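Long-range contacts in sortase (Actinomyces oris, PDB 5UTT), which probably acts as a sortase-family transpeptidase that attaches surface proteins to the cell envelope, a class of enzyme that influences where the pilus tip adhesin is placed: residues Leu32-Trp37 with Asp93-Gly98; Gly39-Asn44 with Gly86-Arg91; Met45-Gly50 with Ala59-Tyr64; Trp109-Val114 with Gly178-Val183; Arg142-Thr147 with Val165-Ala170. One frame throughout, in Å; residues are numbered along the deposited sequence.

Contacts 3 and 5 are buried strand pairings in the same sheet of the sortase barrel: contact 3 is parallel and contact 5 antiparallel, and both are built on backbone hydrogen bonds. The other three bring loops onto that framework. Contact 1 packs the end of strand 28-33 against the loop leading to strand 100-104, with apolar groups inside and a lysine at the outer side. Contact 2, about 10 Å from it centre to centre, is the more polar, relying on asparagine amides and a water. Contact 4 is almost wholly apolar, a tryptophan under the C-terminal tail. F89 of contact 2 reaches contacts 1, 3 and 5 through L32, M45 and L146.

Contact 1 of 5, residues Leu32-Trp37 with Asp93-Gly98; sequences LVVPKW and DLLQEG
V34, K36 and W37, just after strand 28-33 and in the 3-10 turn there, meet L94, L95 and Q96 of the loop that leads to strand 100-104 of the sortase beta-barrel. The apolar part lies inward. V34 turns its CB toward the loop and, with CG1 anti to its own backbone N (chi1 177°), sets that methyl against L95 CD2 at 3.6 Å. The other L95 methyl, CD1, comes obliquely to the indole, 4.1 Å from W37 CZ2. L95 thus reaches V34 with one branch and W37 with the other. L94 adds its CD1 at the edge of the indole, near the ring plane and 4.4 Å from W37 CD1. Within the first segment V34 CB lies over one face of the indole, toward its rim. The ring is further fixed by a hydrogen bond from W37 NE1 to R91 O, while L95 also packs on V165 of strand 161-174.

The polar part lies farther out. An extended K36 chain runs past L94 to the amide end of the Q96 side chain, which it crosses at about a right angle, and its ammonium group forms a salt bridge with D99 OD2. The same K36 NZ donates to L94 O at 3.2 Å, approaching nearly straight in line with the carbonyl bond, at a C=O...N angle of 169°.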
# COMPACT_ATOMS: atom_id res chain seq x y z
N LEU A 32 0.12 2.76 6.87
CA LEU A 32 1.05 1.96 6.11
C LEU A 32 2.37 1.86 6.85
O LEU A 32 2.98 2.87 7.18
CB LEU A 32 1.30 2.55 4.73
CG LEU A 32 2.20 1.80 3.75
CD1 LEU A 32 1.58 0.46 3.33
CD2 LEU A 32 2.49 2.69 2.55
N VAL A 33 2.85 0.65 7.04
CA VAL A 33 4.18 0.43 7.63
C VAL A 33 4.99 -0.45 6.67
O VAL A 33 4.57 -1.55 6.28
CB VAL A 33 4.09 -0.22 9.03
CG1 VAL A 33 5.46 -0.57 9.53
CG2 VAL A 33 3.37 0.70 10.02
N VAL A 34 6.16 0.04 6.26
CA VAL A 34 7.04 -0.76 5.40
C VAL A 34 8.37 -0.93 6.15
O VAL A 34 9.12 0.05 6.31
CB VAL A 34 7.22 -0.09 4.03
CG1 VAL A 34 8.20 -0.90 3.18
CG2 VAL A 34 5.88 0.14 3.34
N PRO A 35 8.71 -2.14 6.57
CA PRO A 35 9.94 -2.30 7.38
C PRO A 35 11.25 -1.80 6.76
O PRO A 35 12.13 -1.30 7.46
CB PRO A 35 9.97 -3.80 7.62
CG PRO A 35 8.53 -4.17 7.67
CD PRO A 35 7.93 -3.40 6.54
N LYS A 36 11.37 -1.86 5.44
CA LYS A 36 12.54 -1.26 4.78
C LYS A 36 12.63 0.27 4.80
O LYS A 36 13.60 0.84 4.28
CB LYS A 36 12.61 -1.72 3.35
CG LYS A 36 13.15 -3.14 3.27
CD LYS A 36 13.77 -3.35 1.92
CE LYS A 36 14.71 -4.54 1.90
NZ LYS A 36 14.92 -4.87 0.47
N TRP A 37 11.60 0.92 5.29
CA TRP A 37 11.57 2.37 5.37
C TRP A 37 11.82 2.85 6.79
O TRP A 37 11.87 4.10 7.02
CB TRP A 37 10.24 2.93 4.83
CG TRP A 37 10.03 2.73 3.35
CD1 TRP A 37 10.96 2.28 2.44
CD2 TRP A 37 8.83 2.97 2.59
NE1 TRP A 37 10.43 2.20 1.21
CE2 TRP A 37 9.12 2.60 1.25
CE3 TRP A 37 7.54 3.42 2.91
CZ2 TRP A 37 8.18 2.70 0.24
CZ3 TRP A 37 6.62 3.50 1.89
CH2 TRP A 37 6.94 3.13 0.57
N ASP A 93 11.79 2.33 -4.36
CA ASP A 93 12.80 1.57 -5.14
C ASP A 93 13.59 0.57 -4.29
O ASP A 93 14.33 -0.22 -4.86
CB ASP A 93 13.75 2.50 -5.89
CG ASP A 93 14.45 3.49 -4.97
OD1 ASP A 93 14.21 3.48 -3.76
OD2 ASP A 93 15.27 4.26 -5.48
N LEU A 94 13.41 0.57 -2.97
CA LEU A 94 14.14 -0.34 -2.10
C LEU A 94 13.40 -1.65 -1.99
O LEU A 94 13.92 -2.57 -1.44
CB LEU A 94 14.29 0.22 -0.69
CG LEU A 94 15.07 1.55 -0.53
CD1 LEU A 94 15.05 1.89 0.95
CD2 LEU A 94 16.48 1.46 -1.06
N LEU A 95 12.18 -1.71 -2.50
CA LEU A 95 11.34 -2.88 -2.27
C LEU A 95 11.69 -3.95 -3.29
O LEU A 95 11.67 -3.73 -4.52
CB LEU A 95 9.87 -2.47 -2.33
CG LEU A 95 9.43 -1.43 -1.29
CD1 LEU A 95 8.01 -0.97 -1.51
CD2 LEU A 95 9.57 -2.05 0.08
N GLN A 96 12.00 -5.13 -2.78
CA GLN A 96 12.38 -6.26 -3.59
C GLN A 96 11.43 -7.42 -3.27
O GLN A 96 10.76 -7.43 -2.23
CB GLN A 96 13.83 -6.64 -3.26
CG GLN A 96 14.82 -5.46 -3.34
CD GLN A 96 16.21 -5.78 -2.81
OE1 GLN A 96 16.62 -6.93 -2.76
NE2 GLN A 96 16.95 -4.73 -2.44
N GLU A 97 11.42 -8.41 -4.14
CA GLU A 97 10.61 -9.58 -3.88
C GLU A 97 10.79 -10.12 -2.47
O GLU A 97 11.92 -10.33 -1.98
CB GLU A 97 10.94 -10.65 -4.89
CG GLU A 97 10.01 -11.84 -4.80
CD GLU A 97 10.49 -13.01 -5.61
OE1 GLU A 97 11.56 -12.90 -6.27
OE2 GLU A 97 9.80 -14.06 -5.56
N GLY A 98 9.68 -10.36 -1.80
CA GLY A 98 9.67 -10.86 -0.43
C GLY A 98 9.67 -9.83 0.69
O GLY A 98 9.37 -10.14 1.84

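Contact 2 of 5, residues Gly39-Asn44 with Gly86-Arg91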
# COMPACT_ATOMS: atom_id res chain seq x y z
N GLY A 39 13.90 4.30 9.39
CA GLY A 39 15.10 5.11 9.28
C GLY A 39 15.11 6.01 8.06
O GLY A 39 15.97 6.88 7.95
N VAL A 40 14.16 5.79 7.17
CA VAL A 40 13.97 6.58 5.96
C VAL A 40 12.89 7.63 6.22
O VAL A 40 13.14 8.84 6.15
CB VAL A 40 13.59 5.69 4.76
CG1 VAL A 40 13.37 6.54 3.51
CG2 VAL A 40 14.64 4.60 4.56
N THR A 41 11.69 7.16 6.57
CA THR A 41 10.57 8.03 6.89
C THR A 41 10.11 7.76 8.32
O THR A 41 10.65 6.87 8.95
CB THR A 41 9.39 7.82 5.91
OG1 THR A 41 8.77 6.58 6.16
CG2 THR A 41 9.86 7.80 4.46
N ASN A 42 9.12 8.49 8.83
CA ASN A 42 8.54 8.18 10.13
C ASN A 42 7.87 6.80 10.09
O ASN A 42 7.60 6.23 11.15
CB ASN A 42 7.47 9.20 10.50
CG ASN A 42 8.03 10.62 10.56
OD1 ASN A 42 9.22 10.82 10.43
ND2 ASN A 42 7.16 11.59 10.75
N ASN A 43 7.56 6.35 8.87
CA ASN A 43 7.05 4.99 8.65
C ASN A 43 5.72 4.73 9.39
O ASN A 43 5.48 3.65 9.95
CB ASN A 43 8.12 3.96 8.98
CG ASN A 43 7.95 2.67 8.18
OD1 ASN A 43 7.25 2.64 7.17
ND2 ASN A 43 8.65 1.62 8.58
N ASN A 44 4.82 5.70 9.32
CA ASN A 44 3.52 5.52 9.92
C ASN A 44 2.49 6.28 9.13
O ASN A 44 1.67 7.01 9.67
CB ASN A 44 3.53 5.90 11.41
CG ASN A 44 3.79 7.36 11.67
OD1 ASN A 44 4.35 8.07 10.85
ND2 ASN A 44 3.34 7.83 12.82
N GLY A 86 8.15 13.66 5.99
CA GLY A 86 7.68 12.92 7.11
C GLY A 86 7.32 11.53 6.62
O GLY A 86 7.94 10.56 7.04
N ASN A 87 6.38 11.46 5.69
CA ASN A 87 5.93 10.17 5.11
C ASN A 87 5.75 10.36 3.62
O ASN A 87 5.13 11.32 3.19
CB ASN A 87 4.61 9.71 5.71
CG ASN A 87 4.76 9.06 7.07
OD1 ASN A 87 5.52 8.07 7.23
ND2 ASN A 87 4.00 9.55 8.04
N SER A 88 6.23 9.40 2.84
CA SER A 88 6.16 9.46 1.40
C SER A 88 6.52 8.10 0.80
O SER A 88 6.99 7.25 1.52
CB SER A 88 7.18 10.41 0.85
OG SER A 88 8.49 9.87 1.02
N PHE A 89 6.42 7.96 -0.52
CA PHE A 89 6.88 6.70 -1.20
C PHE A 89 8.28 6.94 -1.81
O PHE A 89 8.68 6.39 -2.86
CB PHE A 89 5.86 6.26 -2.28
CG PHE A 89 4.55 5.70 -1.75
CD1 PHE A 89 4.26 5.65 -0.40
CD2 PHE A 89 3.61 5.20 -2.64
CE1 PHE A 89 3.08 5.09 0.06
CE2 PHE A 89 2.42 4.66 -2.17
CZ PHE A 89 2.15 4.63 -0.84
N ARG A 90 9.05 7.86 -1.20
CA ARG A 90 10.33 8.24 -1.76
C ARG A 90 11.19 7.04 -2.14
O ARG A 90 11.85 7.06 -3.20
CB ARG A 90 11.10 9.06 -0.73
CG ARG A 90 12.42 9.59 -1.24
CD ARG A 90 13.12 10.28 -0.09
NE ARG A 90 14.26 11.04 -0.55
CZ ARG A 90 15.12 11.65 0.26
NH1 ARG A 90 14.96 11.58 1.58
NH2 ARG A 90 16.13 12.33 -0.26
N ARG A 91 11.23 6.05 -1.26
CA ARG A 91 12.19 4.97 -1.39
C ARG A 91 11.45 3.73 -1.77
O ARG A 91 11.81 2.66 -1.37
CB ARG A 91 13.07 4.82 -0.14
CG ARG A 91 14.12 5.92 -0.01
CD ARG A 91 15.35 5.61 -0.84
NE ARG A 91 15.18 5.77 -2.30
CZ ARG A 91 15.26 6.93 -2.95
NH1 ARG A 91 15.50 8.08 -2.30
NH2 ARG A 91 15.10 6.94 -4.26
O HOH W 1 6.46 6.70 4.91
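Two surface loops of the sortase barrel, one joining strands 28-33 and 45-49 and the other following strand 74-79, are stitched together where T41, N42 and N44 meet G86 and N87. The backbone supplies one straight bond, N42 N to G86 O at 3.0 Å. The N87 amide supplies two more. Its ND2 donates to N44 OD1 at 3.2 Å, with the acceptor lying in the N87 amide plane, although the two amides are turned 52° from each other. N87 OD1 accepts from N44 N at 3.2 Å, the donor standing clear of the carbonyl plane. N44 reaches back to N87 because its CG sits between backbone N and carbonyl carbon (chi1 65°), bringing OD1 round although CB points away. A water 2.6 Å from T41 OG1 links the loops again, since it also lies 2.9 Å from N87 OD1. Farther along, V40 CG1 rests on the aliphatic R91 CG at 3.7 Å, and the bent arginine then leads off to D93 and E156. S88 OG accepts from R90 N in an ST turn. Beneath the loops, F89 points inward onto L32 of strand 28-33, M45 of strand 45-49 and L146 of strand 142-150.

Contact 3 of 5, residues Met45-Gly50 with Ala59-Tyr64; sequences MPIMEG and AAAGHY
Strands 45-49 and 61-63 run parallel as neighbours in the buried sheet of the sortase barrel, with I47, M48 and E49 paired to A61, G62 and H63. Their backbones are joined in alternation: A61 N gives to P46 O at 2.7 Å, M48 N to A61 O at 2.8 Å and H63 N to M48 O at 2.8 Å. A longer, more bent bond from G50 N to H63 O closes the pairing. G50 O, buried beside G62 CA at 3.1 Å, has no polar partner in the model.

E49 and H63 lie side by side on the face that also carries I47 and A61. H63 ND1 donates to the syn side of E49 OE1 at 2.7 Å, and that oxygen lies in the imidazole plane at the ring edge; the carboxylate itself is turned 51° from the ring. With NE2 bonded to Q68 O and the ring stacked on F76, the imidazole is fixed in rotation and may well be protonated on both nitrogens. At the other end, the extended M45 chain lays CE 3.5 Å from A61 N, and P46 CB and M48 CE both approach A60 CB. The short helix 53-56 connects the two strands, giving a beta-alpha-beta crossover.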
# COMPACT_ATOMS: atom_id res chain seq x y z
N MET A 45 2.56 6.05 7.82
CA MET A 45 1.85 6.84 6.88
C MET A 45 0.39 6.54 6.90
O MET A 45 -0.01 5.36 6.68
CB MET A 45 2.47 6.58 5.50
CG MET A 45 1.96 7.47 4.40
SD MET A 45 2.94 7.24 2.90
CE MET A 45 2.34 8.55 1.81
N PRO A 46 -0.46 7.53 7.14
CA PRO A 46 -1.92 7.24 7.10
C PRO A 46 -2.35 6.89 5.69
O PRO A 46 -1.77 7.40 4.72
CB PRO A 46 -2.58 8.56 7.54
CG PRO A 46 -1.45 9.41 7.98
CD PRO A 46 -0.21 8.97 7.34
N ILE A 47 -3.30 5.95 5.59
CA ILE A 47 -3.99 5.66 4.38
C ILE A 47 -5.41 6.18 4.43
O ILE A 47 -6.19 5.81 5.33
CB ILE A 47 -4.05 4.13 4.11
CG1 ILE A 47 -2.63 3.52 4.15
CG2 ILE A 47 -4.68 3.90 2.75
CD1 ILE A 47 -2.63 1.97 4.21
N MET A 48 -5.77 6.98 3.45
CA MET A 48 -7.13 7.58 3.38
C MET A 48 -7.84 7.25 2.09
O MET A 48 -7.19 7.00 1.07
CB MET A 48 -7.06 9.12 3.59
CG MET A 48 -6.61 9.49 4.96
SD MET A 48 -6.22 11.25 4.97
CE MET A 48 -5.31 11.37 6.49
N GLU A 49 -9.17 7.26 2.10
CA GLU A 49 -9.93 7.08 0.88
C GLU A 49 -9.73 8.23 -0.09
O GLU A 49 -9.82 9.40 0.30
CB GLU A 49 -11.41 6.86 1.22
CG GLU A 49 -12.33 6.61 0.04
CD GLU A 49 -12.17 5.24 -0.60
OE1 GLU A 49 -11.30 4.44 -0.16
OE2 GLU A 49 -12.91 4.99 -1.56
N GLY A 50 -9.45 7.94 -1.35
CA GLY A 50 -9.34 8.99 -2.38
C GLY A 50 -7.93 9.40 -2.71
O GLY A 50 -6.99 9.22 -1.89
N ALA A 59 0.58 13.96 3.42
CA ALA A 59 1.68 12.99 3.60
C ALA A 59 1.02 11.66 3.95
O ALA A 59 1.49 10.94 4.84
CB ALA A 59 2.63 13.40 4.69
N ALA A 60 -0.10 11.45 3.28
CA ALA A 60 -0.91 10.20 3.40
C ALA A 60 -1.00 9.49 2.09
O ALA A 60 -0.92 10.08 1.02
CB ALA A 60 -2.30 10.54 3.90
N ALA A 61 -1.16 8.16 2.15
CA ALA A 61 -1.41 7.38 0.99
C ALA A 61 -2.90 7.45 0.70
O ALA A 61 -3.70 7.51 1.62
CB ALA A 61 -1.01 5.96 1.26
N GLY A 62 -3.25 7.44 -0.57
CA GLY A 62 -4.66 7.47 -0.98
C GLY A 62 -5.18 6.23 -1.71
O GLY A 62 -4.59 5.77 -2.68
N HIS A 63 -6.33 5.72 -1.27
CA HIS A 63 -6.91 4.56 -1.92
C HIS A 63 -7.66 4.96 -3.18
O HIS A 63 -8.58 5.76 -3.14
CB HIS A 63 -7.84 3.86 -0.97
CG HIS A 63 -8.53 2.64 -1.54
ND1 HIS A 63 -9.89 2.47 -1.40
CD2 HIS A 63 -8.07 1.55 -2.20
CE1 HIS A 63 -10.24 1.32 -1.96
NE2 HIS A 63 -9.16 0.74 -2.43
N TYR A 64 -7.28 4.34 -4.31
CA TYR A 64 -8.04 4.44 -5.55
C TYR A 64 -9.48 3.95 -5.30
O TYR A 64 -9.71 2.79 -4.91
CB TYR A 64 -7.36 3.65 -6.67
CG TYR A 64 -6.04 4.22 -7.21
CD1 TYR A 64 -4.82 3.94 -6.58
CD2 TYR A 64 -6.03 5.00 -8.35
CE1 TYR A 64 -3.62 4.44 -7.10
CE2 TYR A 64 -4.85 5.51 -8.87
CZ TYR A 64 -3.66 5.24 -8.23
OH TYR A 64 -2.46 5.73 -8.73

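Contact 4 of 5, residues Trp109-Val114 with Gly178-Val183; sequences WYVFKV and GRPESV
W109, on strand 108-120 of the sortase barrel, lies under the C-terminal tail that follows strand 161-174. Its CB points toward the tail, and one face of the indole receives R179 and P180. P180 CD stands over the five-membered ring, 3.8 Å from its centroid, in a CH-pi contact, and R179 CA adds a second at 4.0 Å. R179 CB comes closer still, 3.3 Å from W109 NE1 and toward the rim of the same face. The arginine chain then runs alongside the indole, extended from CG to NE, with its guanidinium plane turned 79° from the ring. G178 O is 3.2 Å from W109 NE1, but the angle is too poor for a hydrogen bond. At the six-membered end, the V183 side chain, pointing against that of W109, sets CG2 obliquely 3.9 Å from W109 CZ3. A type I turn, closed by V183 N bonding to P180 O, brings P180 and V183 to the same indole.

Two residues on, V111 again faces the tail. With CG1 anti to the backbone N (chi1 177°), CG2 lies beside that N and slides past the P180 ring, with V111 CG2 3.6 Å from P180 CG.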
# COMPACT_ATOMS: atom_id res chain seq x y z
N TRP A 109 -3.83 -6.43 11.67
CA TRP A 109 -2.60 -6.24 10.89
C TRP A 109 -2.73 -7.02 9.62
O TRP A 109 -2.94 -8.25 9.67
CB TRP A 109 -1.38 -6.76 11.65
CG TRP A 109 -1.03 -5.98 12.87
CD1 TRP A 109 -1.37 -6.28 14.15
CD2 TRP A 109 -0.21 -4.80 12.94
NE1 TRP A 109 -0.85 -5.34 15.02
CE2 TRP A 109 -0.12 -4.43 14.30
CE3 TRP A 109 0.46 -4.02 11.99
CZ2 TRP A 109 0.62 -3.31 14.72
CZ3 TRP A 109 1.18 -2.93 12.41
CH2 TRP A 109 1.27 -2.60 13.76
N TYR A 110 -2.61 -6.36 8.46
CA TYR A 110 -2.56 -7.06 7.19
C TYR A 110 -1.14 -7.06 6.66
O TYR A 110 -0.55 -5.98 6.45
CB TYR A 110 -3.45 -6.40 6.16
CG TYR A 110 -4.91 -6.34 6.50
CD1 TYR A 110 -5.44 -5.29 7.24
CD2 TYR A 110 -5.80 -7.29 6.02
CE1 TYR A 110 -6.78 -5.20 7.51
CE2 TYR A 110 -7.14 -7.22 6.31
CZ TYR A 110 -7.63 -6.17 7.03
OH TYR A 110 -8.96 -6.10 7.32
N VAL A 111 -0.60 -8.26 6.44
CA VAL A 111 0.77 -8.37 5.96
C VAL A 111 0.81 -8.98 4.55
O VAL A 111 0.35 -10.14 4.29
CB VAL A 111 1.71 -9.16 6.92
CG1 VAL A 111 3.09 -9.28 6.29
CG2 VAL A 111 1.80 -8.57 8.33
N PHE A 112 1.39 -8.19 3.64
CA PHE A 112 1.58 -8.51 2.24
C PHE A 112 3.08 -8.69 1.96
O PHE A 112 3.95 -8.05 2.60
CB PHE A 112 0.99 -7.42 1.32
CG PHE A 112 -0.45 -7.13 1.55
CD1 PHE A 112 -0.87 -6.30 2.61
CD2 PHE A 112 -1.40 -7.60 0.67
CE1 PHE A 112 -2.23 -6.03 2.78
CE2 PHE A 112 -2.75 -7.35 0.86
CZ PHE A 112 -3.18 -6.56 1.92
N LYS A 113 3.40 -9.53 0.95
CA LYS A 113 4.78 -9.71 0.53
C LYS A 113 4.97 -9.35 -0.94
O LYS A 113 4.17 -9.78 -1.79
CB LYS A 113 5.19 -11.17 0.76
CG LYS A 113 5.16 -11.56 2.22
CD LYS A 113 6.34 -11.00 2.98
CE LYS A 113 6.77 -11.93 4.12
NZ LYS A 113 7.41 -13.24 3.70
N VAL A 114 5.97 -8.50 -1.21
CA VAL A 114 6.22 -8.00 -2.55
C VAL A 114 6.46 -9.15 -3.56
O VAL A 114 7.22 -10.09 -3.28
CB VAL A 114 7.39 -6.99 -2.60
CG1 VAL A 114 7.78 -6.68 -4.02
CG2 VAL A 114 6.99 -5.72 -1.89
N GLY A 178 -1.56 -9.40 18.99
CA GLY A 178 -0.19 -9.47 18.54
C GLY A 178 0.09 -8.57 17.35
O GLY A 178 -0.83 -7.99 16.77
N ARG A 179 1.36 -8.50 16.98
CA ARG A 179 1.77 -7.74 15.83
C ARG A 179 2.98 -8.41 15.16
O ARG A 179 3.64 -9.27 15.77
CB ARG A 179 2.05 -6.29 16.23
CG ARG A 179 3.37 -6.11 16.95
CD ARG A 179 3.47 -4.65 17.43
NE ARG A 179 4.72 -4.44 18.13
CZ ARG A 179 4.95 -3.49 19.05
NH1 ARG A 179 4.01 -2.64 19.40
NH2 ARG A 179 6.14 -3.41 19.61
N PRO A 180 3.25 -8.07 13.88
CA PRO A 180 4.37 -8.69 13.20
C PRO A 180 5.71 -8.42 13.86
O PRO A 180 5.96 -7.31 14.36
CB PRO A 180 4.34 -8.05 11.82
CG PRO A 180 2.92 -7.69 11.63
CD PRO A 180 2.50 -7.20 12.97
N GLU A 181 6.61 -9.39 13.75
CA GLU A 181 7.94 -9.26 14.34
C GLU A 181 8.74 -8.10 13.80
O GLU A 181 9.53 -7.52 14.54
CB GLU A 181 8.75 -10.54 14.16
CG GLU A 181 8.34 -11.66 15.12
CD GLU A 181 8.75 -11.42 16.57
OE1 GLU A 181 9.94 -11.11 16.83
OE2 GLU A 181 7.89 -11.55 17.48
N SER A 182 8.53 -7.78 12.52
CA SER A 182 9.23 -6.66 11.87
C SER A 182 8.83 -5.29 12.42
O SER A 182 9.55 -4.30 12.22
CB SER A 182 8.96 -6.65 10.37
OG SER A 182 7.57 -6.55 10.10
N VAL A 183 7.65 -5.21 13.03
CA VAL A 183 7.15 -3.93 13.51
C VAL A 183 7.99 -3.60 14.75
O VAL A 183 7.99 -4.36 15.70
CB VAL A 183 5.63 -3.98 13.77
CG1 VAL A 183 5.18 -2.81 14.65
CG2 VAL A 183 4.89 -4.01 12.44

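Contact 5 of 5, residues Arg142-Thr147 with Val165-Ala170; sequences RYITLT and VHAKFA
I144 and L146 pair with A167 and V165 across the antiparallel hairpin of strands 142-150 and 161-174 in the sortase barrel. Five backbone hydrogen bonds join the strands. I144 and A167 exchange two, I144 N to A167 O at 2.9 Å and A167 N to I144 O at 3.0 Å; L146 and V165 exchange another two, and F169 N gives to R142 O at 2.8 Å. Between these pairs, the CA atoms of Y143 and T145 point C-H groups at A167 O and V165 O.

Apolar packing fills the face carrying I144 and A167. I144 CG2, held between backbone N and carbonyl carbon, meets A167 CB at 3.7 Å, and F112 and I101 pack on both residues. The other face, with Y143, T145, H166 and K168, is more polar. K168 CB lies off-centre over the Y143 ring, 3.8 Å from its CE1, before the extended lysine runs on to a salt bridge with D141. T145 and H166 lie side by side, T145 OG1 in the imidazole plane 3.0 Å from the ring carbon H166 CD2.

The polar ends on this face look outside the hairpin, T145 OG1 to N75 OD1 and H166 NE2 to V127 O. The main-chain bonds therefore set the register of the strand whose sequence from T145 matches the TLXTC signature of sortases, which carries the cysteine nucleophile in the family.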
# COMPACT_ATOMS: atom_id res chain seq x y z
N ARG A 142 -5.50 -11.77 -2.80
CA ARG A 142 -5.62 -10.44 -2.24
C ARG A 142 -4.28 -9.74 -2.43
O ARG A 142 -3.24 -10.24 -1.95
CB ARG A 142 -5.96 -10.57 -0.78
CG ARG A 142 -7.30 -11.20 -0.48
CD ARG A 142 -7.41 -11.57 0.99
NE ARG A 142 -8.76 -12.00 1.27
CZ ARG A 142 -9.24 -13.20 1.00
NH1 ARG A 142 -8.46 -14.16 0.47
NH2 ARG A 142 -10.52 -13.46 1.28
N TYR A 143 -4.28 -8.60 -3.13
CA TYR A 143 -3.06 -7.81 -3.35
C TYR A 143 -3.20 -6.44 -2.74
O TYR A 143 -4.33 -5.94 -2.52
CB TYR A 143 -2.76 -7.60 -4.83
CG TYR A 143 -2.09 -8.76 -5.50
CD1 TYR A 143 -0.72 -8.81 -5.59
CD2 TYR A 143 -2.83 -9.83 -5.97
CE1 TYR A 143 -0.08 -9.87 -6.20
CE2 TYR A 143 -2.21 -10.90 -6.58
CZ TYR A 143 -0.82 -10.92 -6.67
OH TYR A 143 -0.15 -11.95 -7.25
N ILE A 144 -2.04 -5.84 -2.52
CA ILE A 144 -1.92 -4.36 -2.33
C ILE A 144 -1.04 -3.87 -3.47
O ILE A 144 -0.14 -4.59 -3.92
CB ILE A 144 -1.39 -3.95 -0.92
CG1 ILE A 144 -1.53 -2.41 -0.67
CG2 ILE A 144 0.07 -4.29 -0.70
CD1 ILE A 144 -1.21 -1.93 0.71
N THR A 145 -1.28 -2.63 -3.93
CA THR A 145 -0.49 -2.06 -4.97
C THR A 145 -0.14 -0.66 -4.49
O THR A 145 -1.02 0.06 -4.08
CB THR A 145 -1.24 -1.97 -6.31
OG1 THR A 145 -1.51 -3.32 -6.78
CG2 THR A 145 -0.40 -1.32 -7.36
N LEU A 146 1.14 -0.35 -4.55
CA LEU A 146 1.62 1.03 -4.25
C LEU A 146 2.05 1.68 -5.53
O LEU A 146 2.89 1.07 -6.25
CB LEU A 146 2.78 1.02 -3.27
CG LEU A 146 2.50 1.09 -1.75
CD1 LEU A 146 1.63 -0.02 -1.29
CD2 LEU A 146 3.81 1.09 -0.95
N THR A 147 1.64 2.94 -5.75
CA THR A 147 1.98 3.69 -6.94
C THR A 147 2.57 5.03 -6.59
O THR A 147 2.12 5.66 -5.64
CB THR A 147 0.78 3.90 -7.94
OG1 THR A 147 -0.13 4.93 -7.53
CG2 THR A 147 -0.08 2.62 -8.06
N VAL A 165 4.53 -1.04 -7.16
CA VAL A 165 4.90 -2.24 -6.39
C VAL A 165 3.67 -3.08 -6.10
O VAL A 165 2.70 -2.59 -5.55
CB VAL A 165 5.65 -1.92 -5.07
CG1 VAL A 165 5.92 -3.18 -4.22
CG2 VAL A 165 6.94 -1.25 -5.38
N HIS A 166 3.75 -4.36 -6.43
CA HIS A 166 2.69 -5.32 -6.07
C HIS A 166 3.10 -6.24 -4.91
O HIS A 166 4.23 -6.73 -4.88
CB HIS A 166 2.34 -6.20 -7.28
CG HIS A 166 1.68 -5.47 -8.40
ND1 HIS A 166 2.14 -5.50 -9.70
CD2 HIS A 166 0.64 -4.60 -8.40
CE1 HIS A 166 1.37 -4.74 -10.46
NE2 HIS A 166 0.46 -4.17 -9.68
N ALA A 167 2.19 -6.49 -3.97
CA ALA A 167 2.42 -7.40 -2.85
C ALA A 167 1.19 -8.29 -2.65
O ALA A 167 0.06 -7.82 -2.65
CB ALA A 167 2.80 -6.65 -1.56
N LYS A 168 1.45 -9.59 -2.55
CA LYS A 168 0.40 -10.59 -2.33
C LYS A 168 0.19 -10.85 -0.83
O LYS A 168 1.14 -10.94 -0.06
CB LYS A 168 0.78 -11.88 -3.05
CG LYS A 168 -0.28 -12.96 -2.97
CD LYS A 168 0.04 -14.12 -3.92
CE LYS A 168 -0.82 -15.31 -3.60
NZ LYS A 168 -0.73 -16.40 -4.60
N PHE A 169 -1.06 -11.00 -0.42
CA PHE A 169 -1.39 -11.22 0.98
C PHE A 169 -0.67 -12.44 1.54
O PHE A 169 -0.67 -13.51 0.88
CB PHE A 169 -2.91 -11.33 1.14
CG PHE A 169 -3.37 -11.51 2.56
CD1 PHE A 169 -3.36 -10.46 3.47
CD2 PHE A 169 -3.80 -12.73 2.99
CE1 PHE A 169 -3.77 -10.64 4.78
CE2 PHE A 169 -4.21 -12.92 4.28
CZ PHE A 169 -4.18 -11.88 5.18
N ALA A 170 -0.07 -12.31 2.73
CA ALA A 170 0.67 -13.39 3.37
C ALA A 170 -0.05 -13.90 4.61
O ALA A 170 -0.39 -15.08 4.68
CB ALA A 170 2.08 -12.95 3.72